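Thymidylate synthase (Enterobacteria phage T4, PDB 1TIS) catalyses the methylation of dUMP to dTMP with 5,10-methylenetetrahydrofolate as one-carbon donor, a step of dTTP biosynthesis. Local coordinates at residues Q3-L7 with S32-W36; S66-N70 with S102-G106; V178-L182 with T216-M220; A199-N203 with K248-L252; C238-G244 with D268-Y274. One frame throughout, in Å; residues are numbered along the deposited sequence.

Interaction 1: Q3-L7 with S32-W36; sequences QYQDL and SKLRW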
# COMPACT_ATOMS: atom_id res chain seq x y z
N GLN A 3 14.72 -13.11 8.60
CA GLN A 3 13.77 -13.17 7.52
C GLN A 3 14.24 -12.68 6.17
O GLN A 3 13.57 -12.98 5.19
CB GLN A 3 12.47 -12.41 7.91
CG GLN A 3 12.42 -10.90 8.16
CD GLN A 3 13.32 -10.38 9.28
OE1 GLN A 3 14.56 -10.42 9.18
NE2 GLN A 3 12.78 -9.93 10.40
N TYR A 4 15.37 -12.00 6.00
CA TYR A 4 15.74 -11.61 4.64
C TYR A 4 16.25 -12.81 3.85
O TYR A 4 15.86 -13.01 2.69
CB TYR A 4 16.80 -10.52 4.72
CG TYR A 4 17.22 -9.96 3.38
CD1 TYR A 4 16.44 -10.12 2.26
CD2 TYR A 4 18.42 -9.29 3.28
CE1 TYR A 4 16.84 -9.63 1.04
CE2 TYR A 4 18.83 -8.78 2.06
CZ TYR A 4 18.03 -8.96 0.95
OH TYR A 4 18.40 -8.47 -0.28
N GLN A 5 17.10 -13.63 4.48
CA GLN A 5 17.67 -14.85 3.90
C GLN A 5 16.63 -15.80 3.34
O GLN A 5 16.78 -16.36 2.25
CB GLN A 5 18.50 -15.55 4.98
CG GLN A 5 19.94 -15.05 5.20
CD GLN A 5 20.15 -13.53 5.36
OE1 GLN A 5 19.36 -12.80 5.98
NE2 GLN A 5 21.23 -13.00 4.79
N ASP A 6 15.55 -15.93 4.13
CA ASP A 6 14.39 -16.70 3.75
C ASP A 6 13.81 -16.19 2.43
O ASP A 6 13.89 -16.91 1.43
CB ASP A 6 13.28 -16.63 4.78
CG ASP A 6 13.59 -17.10 6.20
OD1 ASP A 6 14.29 -18.09 6.38
OD2 ASP A 6 13.10 -16.46 7.14
N LEU A 7 13.29 -14.96 2.36
CA LEU A 7 12.58 -14.47 1.19
C LEU A 7 13.26 -14.82 -0.11
O LEU A 7 12.64 -15.47 -0.95
CB LEU A 7 12.39 -12.94 1.20
CG LEU A 7 11.63 -12.27 0.01
CD1 LEU A 7 10.27 -12.95 -0.19
CD2 LEU A 7 11.45 -10.77 0.27
N SER A 32 5.00 -9.65 -1.25
CA SER A 32 5.84 -10.06 -0.12
C SER A 32 5.55 -9.14 1.08
O SER A 32 4.88 -8.13 0.93
CB SER A 32 7.29 -9.97 -0.57
OG SER A 32 7.32 -10.37 -1.93
N LYS A 33 6.00 -9.41 2.30
CA LYS A 33 5.86 -8.56 3.47
C LYS A 33 6.90 -9.10 4.46
O LYS A 33 7.20 -10.30 4.44
CB LYS A 33 4.45 -8.66 4.01
CG LYS A 33 4.23 -8.16 5.42
CD LYS A 33 2.75 -7.83 5.67
CE LYS A 33 2.47 -6.55 4.88
NZ LYS A 33 1.08 -6.16 4.87
N LEU A 34 7.56 -8.30 5.27
CA LEU A 34 8.51 -8.81 6.25
C LEU A 34 8.28 -7.97 7.51
O LEU A 34 7.57 -6.97 7.36
CB LEU A 34 9.94 -8.60 5.77
CG LEU A 34 10.40 -9.08 4.40
CD1 LEU A 34 11.82 -8.62 4.23
CD2 LEU A 34 10.36 -10.60 4.27
N ARG A 35 8.77 -8.23 8.73
CA ARG A 35 8.58 -7.29 9.84
C ARG A 35 9.88 -7.23 10.62
O ARG A 35 10.48 -8.29 10.84
CB ARG A 35 7.43 -7.73 10.77
CG ARG A 35 7.32 -9.20 11.10
CD ARG A 35 6.65 -10.18 10.10
NE ARG A 35 6.96 -11.55 10.51
CZ ARG A 35 7.27 -12.53 9.64
NH1 ARG A 35 7.20 -12.36 8.31
NH2 ARG A 35 7.63 -13.74 10.11
N TRP A 36 10.38 -6.08 11.04
CA TRP A 36 11.66 -5.93 11.73
C TRP A 36 11.47 -5.29 13.08
O TRP A 36 10.73 -4.32 13.17
CB TRP A 36 12.68 -5.00 11.03
CG TRP A 36 13.20 -5.48 9.70
CD1 TRP A 36 14.28 -6.31 9.61
CD2 TRP A 36 12.61 -5.21 8.50
NE1 TRP A 36 14.37 -6.58 8.35
CE2 TRP A 36 13.40 -5.95 7.64
CE3 TRP A 36 11.55 -4.47 8.02
CZ2 TRP A 36 13.11 -5.96 6.28
CZ3 TRP A 36 11.27 -4.49 6.67
CH2 TRP A 36 12.04 -5.23 5.81

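Interaction 2: S66-N70 with S102-G106; sequences STNVN and SGELG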
# COMPACT_ATOMS: atom_id res chain seq x y z
N SER A 66 12.92 19.04 -1.91
CA SER A 66 13.66 19.36 -3.09
C SER A 66 13.42 18.29 -4.13
O SER A 66 12.78 17.25 -3.97
CB SER A 66 15.12 19.46 -2.79
OG SER A 66 15.80 20.02 -3.90
N THR A 67 13.89 18.73 -5.28
CA THR A 67 13.72 17.98 -6.49
C THR A 67 14.84 18.35 -7.43
O THR A 67 14.90 17.89 -8.58
CB THR A 67 12.36 18.35 -7.00
OG1 THR A 67 12.19 17.65 -8.19
CG2 THR A 67 12.23 19.82 -7.29
N ASN A 68 15.77 19.17 -6.94
CA ASN A 68 16.87 19.55 -7.77
C ASN A 68 17.99 18.75 -7.20
O ASN A 68 18.26 18.88 -6.00
CB ASN A 68 17.20 20.99 -7.66
CG ASN A 68 18.42 21.30 -8.50
OD1 ASN A 68 19.42 20.60 -8.58
ND2 ASN A 68 18.36 22.41 -9.21
N VAL A 69 18.66 18.07 -8.13
CA VAL A 69 19.77 17.16 -7.90
C VAL A 69 20.93 17.85 -7.22
O VAL A 69 21.46 17.25 -6.27
CB VAL A 69 20.36 16.56 -9.18
CG1 VAL A 69 21.31 15.43 -8.79
CG2 VAL A 69 19.31 16.00 -10.08
N ASN A 70 21.35 19.05 -7.64
CA ASN A 70 22.47 19.74 -6.99
C ASN A 70 22.24 19.93 -5.49
O ASN A 70 23.18 19.91 -4.69
CB ASN A 70 22.74 21.13 -7.50
CG ASN A 70 22.94 21.30 -9.00
OD1 ASN A 70 21.97 21.26 -9.77
ND2 ASN A 70 24.18 21.53 -9.45
N SER A 102 19.69 21.29 -15.91
CA SER A 102 20.62 21.52 -14.84
C SER A 102 19.94 21.84 -13.52
O SER A 102 19.59 22.97 -13.14
CB SER A 102 21.57 22.61 -15.39
OG SER A 102 22.14 22.18 -16.65
N GLY A 103 19.50 20.64 -13.10
CA GLY A 103 18.88 20.49 -11.80
C GLY A 103 17.61 19.66 -11.66
O GLY A 103 17.62 18.69 -10.90
N GLU A 104 16.51 19.99 -12.34
CA GLU A 104 15.26 19.34 -12.04
C GLU A 104 15.11 17.91 -12.47
O GLU A 104 15.58 17.51 -13.53
CB GLU A 104 14.08 20.10 -12.63
CG GLU A 104 13.83 21.46 -11.97
CD GLU A 104 13.16 21.51 -10.60
OE1 GLU A 104 12.00 21.07 -10.53
OE2 GLU A 104 13.76 22.02 -9.64
N LEU A 105 14.46 17.17 -11.57
CA LEU A 105 14.02 15.80 -11.79
C LEU A 105 12.50 15.69 -12.07
O LEU A 105 11.95 14.67 -12.57
CB LEU A 105 14.45 15.05 -10.57
CG LEU A 105 15.94 14.85 -10.43
CD1 LEU A 105 16.33 14.26 -9.08
CD2 LEU A 105 16.37 13.89 -11.54
N GLY A 106 11.77 16.79 -11.79
CA GLY A 106 10.34 16.83 -12.01
C GLY A 106 9.63 16.57 -10.69
O GLY A 106 10.31 16.53 -9.68

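Interaction 3: V178-L182 with T216-M220; sequences VDVFL and THIYM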
# COMPACT_ATOMS: atom_id res chain seq x y z
N VAL A 178 10.67 -4.14 -6.58
CA VAL A 178 11.89 -4.08 -5.82
C VAL A 178 12.95 -4.93 -6.45
O VAL A 178 12.65 -5.99 -7.01
CB VAL A 178 11.80 -4.59 -4.39
CG1 VAL A 178 12.44 -3.46 -3.61
CG2 VAL A 178 10.41 -4.99 -3.91
N ASP A 179 14.20 -4.51 -6.38
CA ASP A 179 15.30 -5.32 -6.87
C ASP A 179 15.89 -5.91 -5.61
O ASP A 179 16.80 -5.28 -5.06
CB ASP A 179 16.34 -4.42 -7.59
CG ASP A 179 17.52 -5.17 -8.23
OD1 ASP A 179 17.84 -6.28 -7.78
OD2 ASP A 179 18.11 -4.63 -9.18
N VAL A 180 15.48 -7.07 -5.11
CA VAL A 180 16.05 -7.58 -3.86
C VAL A 180 17.56 -7.66 -3.85
O VAL A 180 18.13 -7.28 -2.86
CB VAL A 180 15.56 -8.95 -3.53
CG1 VAL A 180 15.86 -9.23 -2.10
CG2 VAL A 180 14.08 -9.03 -3.63
N PHE A 181 18.18 -8.03 -4.98
CA PHE A 181 19.64 -8.11 -5.16
C PHE A 181 20.22 -6.76 -4.72
O PHE A 181 20.90 -6.63 -3.70
CB PHE A 181 19.84 -8.43 -6.66
CG PHE A 181 21.06 -9.10 -7.32
CD1 PHE A 181 22.29 -9.32 -6.69
CD2 PHE A 181 20.92 -9.49 -8.66
CE1 PHE A 181 23.31 -9.94 -7.40
CE2 PHE A 181 21.95 -10.11 -9.35
CZ PHE A 181 23.16 -10.34 -8.72
N LEU A 182 19.87 -5.67 -5.41
CA LEU A 182 20.53 -4.40 -5.15
C LEU A 182 19.65 -3.21 -4.90
O LEU A 182 20.03 -2.07 -5.16
CB LEU A 182 21.47 -4.13 -6.32
CG LEU A 182 22.94 -4.24 -6.02
CD1 LEU A 182 23.71 -4.20 -7.30
CD2 LEU A 182 23.38 -3.09 -5.14
N THR A 216 8.45 -8.06 -6.32
CA THR A 216 9.75 -8.45 -5.76
C THR A 216 10.44 -9.36 -6.80
O THR A 216 10.00 -10.44 -7.21
CB THR A 216 9.50 -9.19 -4.43
OG1 THR A 216 8.99 -8.23 -3.51
CG2 THR A 216 10.75 -9.82 -3.86
N HIS A 217 11.57 -8.89 -7.28
CA HIS A 217 12.22 -9.58 -8.34
C HIS A 217 13.73 -9.61 -8.15
O HIS A 217 14.30 -8.71 -7.51
CB HIS A 217 11.76 -8.87 -9.60
CG HIS A 217 12.09 -7.39 -9.84
ND1 HIS A 217 13.20 -6.66 -9.69
CD2 HIS A 217 11.15 -6.53 -10.37
CE1 HIS A 217 12.98 -5.44 -10.11
NE2 HIS A 217 11.74 -5.38 -10.51
N ILE A 218 14.35 -10.64 -8.71
CA ILE A 218 15.79 -10.84 -8.73
C ILE A 218 16.08 -10.91 -10.22
O ILE A 218 15.37 -11.65 -10.91
CB ILE A 218 16.13 -12.16 -8.08
CG1 ILE A 218 15.66 -12.26 -6.65
CG2 ILE A 218 17.64 -12.30 -8.17
CD1 ILE A 218 15.95 -13.66 -6.09
N TYR A 219 17.08 -10.20 -10.76
CA TYR A 219 17.30 -10.20 -12.22
C TYR A 219 18.06 -11.43 -12.63
O TYR A 219 18.86 -11.92 -11.82
CB TYR A 219 18.12 -8.97 -12.70
CG TYR A 219 17.35 -7.64 -12.70
CD1 TYR A 219 16.24 -7.49 -13.51
CD2 TYR A 219 17.73 -6.61 -11.87
CE1 TYR A 219 15.49 -6.33 -13.47
CE2 TYR A 219 16.98 -5.45 -11.83
CZ TYR A 219 15.87 -5.32 -12.62
OH TYR A 219 15.08 -4.18 -12.51
N MET A 220 17.90 -11.95 -13.86
CA MET A 220 18.62 -13.15 -14.26
C MET A 220 20.13 -12.99 -14.56
O MET A 220 20.75 -13.76 -15.30
CB MET A 220 17.87 -13.74 -15.46
CG MET A 220 16.72 -14.69 -15.03
SD MET A 220 15.45 -15.15 -16.26
CE MET A 220 16.35 -15.92 -17.59

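Interaction 4: A199-N203 with K248-L252; sequences AKMCN and KFRYL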
# COMPACT_ATOMS: atom_id res chain seq x y z
N ALA A 199 10.38 9.02 15.56
CA ALA A 199 10.28 8.63 16.94
C ALA A 199 11.06 9.64 17.73
O ALA A 199 10.57 9.90 18.82
CB ALA A 199 10.91 7.37 17.25
N LYS A 200 12.16 10.29 17.29
CA LYS A 200 12.81 11.28 18.15
C LYS A 200 12.03 12.61 18.25
O LYS A 200 12.10 13.35 19.24
CB LYS A 200 14.24 11.52 17.65
CG LYS A 200 15.04 12.46 18.56
CD LYS A 200 15.35 11.70 19.85
CE LYS A 200 15.34 12.47 21.18
NZ LYS A 200 15.58 11.53 22.28
N MET A 201 11.21 12.93 17.25
CA MET A 201 10.39 14.15 17.29
C MET A 201 9.22 13.86 18.18
O MET A 201 8.98 14.61 19.11
CB MET A 201 9.82 14.54 15.92
CG MET A 201 10.82 15.10 14.93
SD MET A 201 10.11 15.05 13.28
CE MET A 201 9.25 16.59 13.15
N CYS A 202 8.54 12.73 17.94
CA CYS A 202 7.38 12.36 18.73
C CYS A 202 7.71 11.81 20.13
O CYS A 202 6.84 11.62 20.99
CB CYS A 202 6.57 11.35 17.86
SG CYS A 202 6.06 12.04 16.27
N ASN A 203 9.01 11.59 20.36
CA ASN A 203 9.57 11.00 21.56
C ASN A 203 8.86 9.68 21.91
O ASN A 203 8.26 9.36 22.95
CB ASN A 203 9.49 12.02 22.71
CG ASN A 203 10.39 11.65 23.90
OD1 ASN A 203 9.96 11.79 25.04
ND2 ASN A 203 11.65 11.20 23.77
N LYS A 248 17.13 20.81 23.43
CA LYS A 248 15.72 21.23 23.47
C LYS A 248 14.78 20.41 22.58
O LYS A 248 13.61 20.17 22.93
CB LYS A 248 15.57 22.71 23.07
CG LYS A 248 16.38 23.18 21.85
CD LYS A 248 16.04 24.59 21.33
CE LYS A 248 17.24 25.57 21.10
NZ LYS A 248 18.27 25.19 20.12
N PHE A 249 15.32 19.93 21.45
CA PHE A 249 14.67 19.20 20.37
C PHE A 249 13.28 18.60 20.55
O PHE A 249 12.34 19.01 19.88
CB PHE A 249 15.62 18.08 19.91
CG PHE A 249 15.37 17.57 18.49
CD1 PHE A 249 15.61 18.39 17.40
CD2 PHE A 249 14.90 16.29 18.29
CE1 PHE A 249 15.39 17.93 16.13
CE2 PHE A 249 14.69 15.83 17.02
CZ PHE A 249 14.93 16.65 15.95
N ARG A 250 13.09 17.68 21.51
CA ARG A 250 11.84 16.94 21.60
C ARG A 250 10.62 17.72 22.10
O ARG A 250 9.50 17.22 22.24
CB ARG A 250 12.10 15.71 22.48
CG ARG A 250 12.38 16.00 23.93
CD ARG A 250 12.40 14.65 24.59
NE ARG A 250 11.81 14.60 25.93
CZ ARG A 250 12.38 13.87 26.90
NH1 ARG A 250 13.57 13.23 26.76
NH2 ARG A 250 11.76 13.77 28.08
N TYR A 251 10.85 18.99 22.40
CA TYR A 251 9.75 19.84 22.83
C TYR A 251 9.45 20.86 21.72
O TYR A 251 8.42 21.57 21.73
CB TYR A 251 10.16 20.55 24.17
CG TYR A 251 10.81 19.67 25.27
CD1 TYR A 251 10.07 18.78 26.05
CD2 TYR A 251 12.18 19.77 25.45
CE1 TYR A 251 10.71 17.97 27.00
CE2 TYR A 251 12.81 18.96 26.39
CZ TYR A 251 12.09 18.07 27.17
OH TYR A 251 12.77 17.32 28.12
N LEU A 252 10.34 20.91 20.70
CA LEU A 252 10.24 21.97 19.72
C LEU A 252 9.03 21.72 18.86
O LEU A 252 8.64 20.55 18.73
CB LEU A 252 11.50 22.03 18.84
CG LEU A 252 12.83 22.46 19.49
CD1 LEU A 252 13.91 22.85 18.47
CD2 LEU A 252 12.57 23.70 20.30

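Interaction 5: C238-G244 with D268-Y274; sequences CELVISG and DFVLNNY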
# COMPACT_ATOMS: atom_id res chain seq x y z
N CYS A 238 24.15 -3.65 14.62
CA CYS A 238 24.39 -2.24 14.63
C CYS A 238 23.46 -1.44 15.51
O CYS A 238 22.26 -1.70 15.62
CB CYS A 238 24.35 -1.80 13.17
SG CYS A 238 25.25 -2.90 12.01
N GLU A 239 24.17 -0.55 16.21
CA GLU A 239 23.61 0.47 17.08
C GLU A 239 23.31 1.57 16.10
O GLU A 239 23.98 1.73 15.09
CB GLU A 239 24.62 0.94 18.10
CG GLU A 239 24.07 1.87 19.19
CD GLU A 239 25.06 2.11 20.33
OE1 GLU A 239 25.74 1.15 20.72
OE2 GLU A 239 25.15 3.23 20.83
N LEU A 240 22.41 2.43 16.50
CA LEU A 240 21.76 3.28 15.54
C LEU A 240 21.73 4.78 15.85
O LEU A 240 20.65 5.37 15.84
CB LEU A 240 20.35 2.56 15.39
CG LEU A 240 19.37 1.91 16.49
CD1 LEU A 240 18.30 1.05 15.81
CD2 LEU A 240 20.04 0.87 17.38
N VAL A 241 22.87 5.47 16.00
CA VAL A 241 22.89 6.84 16.56
C VAL A 241 23.03 8.12 15.72
O VAL A 241 23.99 8.27 14.96
CB VAL A 241 23.98 6.90 17.66
CG1 VAL A 241 23.50 6.02 18.83
CG2 VAL A 241 25.34 6.44 17.14
N ILE A 242 22.12 9.08 15.95
CA ILE A 242 22.04 10.36 15.23
C ILE A 242 22.63 11.43 16.11
O ILE A 242 22.43 11.39 17.33
CB ILE A 242 20.57 10.77 14.91
CG1 ILE A 242 19.98 9.72 13.98
CG2 ILE A 242 20.50 12.20 14.30
CD1 ILE A 242 18.45 9.80 13.74
N SER A 243 23.27 12.43 15.51
CA SER A 243 23.90 13.48 16.25
C SER A 243 23.65 14.84 15.64
O SER A 243 23.08 14.99 14.55
CB SER A 243 25.38 13.25 16.30
OG SER A 243 25.82 13.89 17.49
N GLY A 244 24.10 15.82 16.44
CA GLY A 244 24.02 17.24 16.15
C GLY A 244 22.72 17.88 16.62
O GLY A 244 22.64 19.11 16.62
N ASP A 268 26.42 13.10 10.57
CA ASP A 268 25.68 13.02 11.81
C ASP A 268 24.94 11.74 12.15
O ASP A 268 24.23 11.66 13.16
CB ASP A 268 24.67 14.13 11.83
CG ASP A 268 25.23 15.50 12.19
OD1 ASP A 268 25.95 15.63 13.19
OD2 ASP A 268 24.88 16.43 11.45
N PHE A 269 25.05 10.71 11.33
CA PHE A 269 24.26 9.51 11.53
C PHE A 269 25.36 8.50 11.52
O PHE A 269 26.13 8.50 10.56
CB PHE A 269 23.29 9.26 10.36
CG PHE A 269 22.26 10.36 10.10
CD1 PHE A 269 22.67 11.60 9.62
CD2 PHE A 269 20.92 10.12 10.33
CE1 PHE A 269 21.75 12.60 9.38
CE2 PHE A 269 20.00 11.13 10.09
CZ PHE A 269 20.41 12.36 9.62
N VAL A 270 25.51 7.65 12.52
CA VAL A 270 26.62 6.71 12.54
C VAL A 270 26.29 5.37 13.24
O VAL A 270 25.32 5.31 14.02
CB VAL A 270 27.72 7.63 13.15
CG1 VAL A 270 27.43 8.00 14.62
CG2 VAL A 270 29.05 6.97 12.83
N LEU A 271 26.99 4.23 13.01
CA LEU A 271 26.66 2.94 13.64
C LEU A 271 27.77 2.30 14.51
O LEU A 271 28.94 2.23 14.08
CB LEU A 271 26.27 1.95 12.56
CG LEU A 271 25.31 2.35 11.46
CD1 LEU A 271 24.84 1.12 10.70
CD2 LEU A 271 24.09 2.99 12.06
N ASN A 272 27.53 1.79 15.74
CA ASN A 272 28.59 1.20 16.56
C ASN A 272 28.77 -0.26 16.23
O ASN A 272 27.78 -0.94 15.96
CB ASN A 272 28.33 1.27 18.08
CG ASN A 272 29.39 0.57 18.96
OD1 ASN A 272 29.15 -0.50 19.52
ND2 ASN A 272 30.63 1.03 19.15
N ASN A 273 30.05 -0.66 16.22
CA ASN A 273 30.60 -2.00 15.99
C ASN A 273 29.76 -3.02 15.22
O ASN A 273 29.56 -4.20 15.49
CB ASN A 273 31.04 -2.59 17.34
CG ASN A 273 32.20 -1.78 17.93
OD1 ASN A 273 33.01 -1.17 17.22
ND2 ASN A 273 32.30 -1.67 19.25
N TYR A 274 29.51 -2.39 14.08
CA TYR A 274 28.72 -2.85 12.97
C TYR A 274 29.57 -3.80 12.14
O TYR A 274 30.72 -3.53 11.77
CB TYR A 274 28.31 -1.52 12.36
CG TYR A 274 28.25 -1.19 10.89
CD1 TYR A 274 27.29 -1.75 10.07
CD2 TYR A 274 29.05 -0.17 10.43
CE1 TYR A 274 27.12 -1.27 8.78
CE2 TYR A 274 28.89 0.31 9.14
CZ TYR A 274 27.91 -0.23 8.32
OH TYR A 274 27.68 0.31 7.06

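Interaction 1: Q3-L7 with S32-W36
With CG lodged between its own backbone N and carbonyl carbon (chi1 65°), and the chain bent again at the next bond, Gln3 brings its amide round to the end of the strand segment, where NE2 donates to the backbone oxygen of Arg35. The distance from Gln3 NE2 to Arg35 O is 2.9 Å, but the bond is bent, 131° at the hydrogen, and the acceptor is tilted out of the amide plane. That same amide passes slantwise over to the indole of Trp36, the two planes turned 40° apart. Gln3 OE1 comes to 3.9 Å from Trp36 NE1, which is packing only; its hydrogen bond goes to a residue adjoining the segments. The 3-7 turn of helix 3-12 runs nearly antiparallel to residues 33-36 of strand 33-37 in the central mixed sheet, the two short axes 9.7 Å apart at closest approach. Between them, Leu34 fills the middle: its CB lies 4.1 Å from Gln3 CG, while its CD2 meets Leu7 CD2, also at 4.1 Å, the two leucines crossing at about a right angle. Leu7 CD1 reaches on to CB of Ser32, whose OG is probably hydrogen-bonded to Thr216 OG1. Lys33 NZ bonds to Ser32 O of the second subunit.

Interaction 2: S66-N70 with S102-G106
Thr67 to Val69 runs against Gly103 to Leu105 in nearly opposite directions and is held by a single beta bridge, Asn68 with Glu104, in which Leu105 N donates to Thr67 O at 3.1 Å and Val69 N to Gly103 O at 3.0 Å, the latter almost straight at 171°. A third bond comes from a side chain: Thr67 OG1 stands anti to its own N (chi1 179°) and gives its proton to Gly106 O, 2.6 Å away. The other branch of Thr67, CG2, lies against the carboxylate of Glu104, which curls back over it with OE1 at 3.5 Å. Just here helix 69-77 begins, and Asn68 is its N-cap, with OD1 accepting from Asn70 N. Before it, Ser66 OG takes the N-H of Asn68 in an ST turn and also bonds to Asp71. The capping amide lies flush on the backbone of Gly103, Asn68 ND2 being 3.3 Å from Gly103 CA, so a residue without a side chain lets the two segments come this close. On the buried side Val69 CG2 meets Leu105 CG at 3.6 Å, the two side chains at about a right angle, and Leu105 packs further on Trp61 of helix 53-64 and Tyr91 of helix 88-95.

Interaction 3: V178-L182 with T216-M220
His217 lays one face of its imidazole over the carbonyl oxygen of Val178, folded there because CG sits between the backbone N and carbonyl carbon (chi1 62°). The oxygen is not bonded to the ring; it accepts instead from His217 N at 3.1 Å, and Val180 N donates to His217 O, also at 3.1 Å. These parallel-strand bonds close the beta-alpha-beta crossover of strand 168-179, helix 184-202 and strand 205-219. Val178 and Thr216 point the same way on one sheet face, Val178 CG2 being 3.6 Å from Thr216 OG1, which also hydrogen-bonds Ser32 OG, and Thr216 CG2 touches a methyl of Val180. On the other face Asp179 points OD2 at the rim of the Tyr219 ring, near its plane, with carboxylate and ring 86° apart, while Leu182 N meets Asp179 OD1 from above the carboxylate plane at 3.2 Å in an Asx motif. Val178, Asp179, His217, Ile218 and Tyr219 probably help form a dUMP site shared between the two subunits, and Asp179 probably also meets the folate. A phosphate ion, probably from the crystallisation liquor, lies about 5 Å from the His217 side chain. An acidic oxygen at the weakly positive hydrogen rim of Tyr219 should be electrostatically favourable.

Interaction 4: A199-N203 with K248-L252
Arg250 and Asn203 lie with their flat ends almost parallel, amide and guanidinium planes 20° apart. Arg250 gets there by setting CG between its backbone N and carbonyl carbon (chi1 68°), running on extended to CD and then bending at the next bond. Asn203 meets it with CG anti to its N (chi1 -164°). Its OD1 sits over one face of the guanidinium, toward the rim, 3.5 Å from Arg250 NE; the N-H does not aim at it, so this is a face contact, not a hydrogen bond. Asn203 ND2 rests alongside the aliphatic part, 3.6 Å from Arg250 CD. The guanidinium lies between Asn203 OD1 and Tyr251 OH, and separately Arg250 CG sits over the centre of the Tyr251 ring. Both Arg250 and Tyr251 also touch a crystal neighbour, which may influence these conformations. The contact sets the C-terminal end of helix 184-202, which Asn203 leaves with positive phi, beside a 3-10 turn that leads into helix 254-262, away from the active site. The turn is closed by Tyr251 N to Lys248 O at 3.0 Å. Phe249 offers its ring edge to the bent chain of Lys200, Lys200 CG being 3.7 Å from Phe249 CE2, and Met201 CG approaches that same CE2 obliquely at 4.5 Å. Lys200 NZ stays 5.2 Å from Arg250 NH1, a like-charge pair that solvent would probably screen. The backbone oxygens of Met201 and Phe249 both accept from Gln257 NE2 of helix 254-262, and Met201 packs on Ile126 of helix 121-131.

Interaction 5: C238-G244 with D268-Y274
Asp268 O is gripped twice by the facing segment: Ser243 N donates to it at 2.7 Å, lying in the carbonyl plane though bent at the hydrogen (139°), and Ile242 CA adds a CA-H...O contact at 3.3 Å. Two residues along, Val241 and Val270 form a hydrogen-bonded antiparallel pair, with Val270 N to Val241 O at 2.9 Å and the return bond, Val241 N to Val270 O, longer at 3.2 Å. Their side chains look outward, Val241 CG2 against Val270 CG1. Ile242 and Phe269 are the neighbouring non-hydrogen-bonded pair, and both have CG or CG1 anti to the carbonyl carbon (chi1 -63° and -61°), which lays them side by side on the inner face. There Ile242 CG1 meets Phe269 CD2 at 3.8 Å while CG2 lies over a face of the ring. This small two-stranded antiparallel sheet joins two pieces of chain with helix 254-262 between them, and packs on the protein through that face: Phe269 and Ile242 reach Ile197 of helix 184-202, and Phe269 also Ile56 and Ile60 of helix 53-64. Past the strands the two segments stay close. Leu271 CA makes a CA-H...O contact with Glu239 O at 3.3 Å, and the stems of Glu239 and Asn272 touch on the exposed side. Cys238 CB packs on Leu271 CD1 at 3.9 Å, and that methyl lies over one face of the Tyr274 ring, toward the rim. Cys238 SG lies at the ring's edge, a sulfur-aromatic contact to be read cautiously because the tyrosine is poorly ordered.

Overall arrangement
Interactions 1 and 3 belong together: their centres are 14 Å apart, both reach the central sheet, and they touch through Ser32 OG and Thr216 OG1, 3.1 Å apart and probably hydrogen-bonded. Interaction 3 forms part of the probable dUMP site, with the Val178 side chain about 7 Å from that of Cys156, the likely nucleophile; interaction 1 backs it from the N-terminal helix. The other three lie away from the active site. Interaction 3 pairs the two strands of the crossover and interaction 4 holds the C-terminal end of its helix 184-202, centres 37 Å apart. Interactions 4 and 5, centres 18 Å apart, interleave along the chain, while interaction 2 stands alone, its nearest atoms about 15 Å from interaction 5.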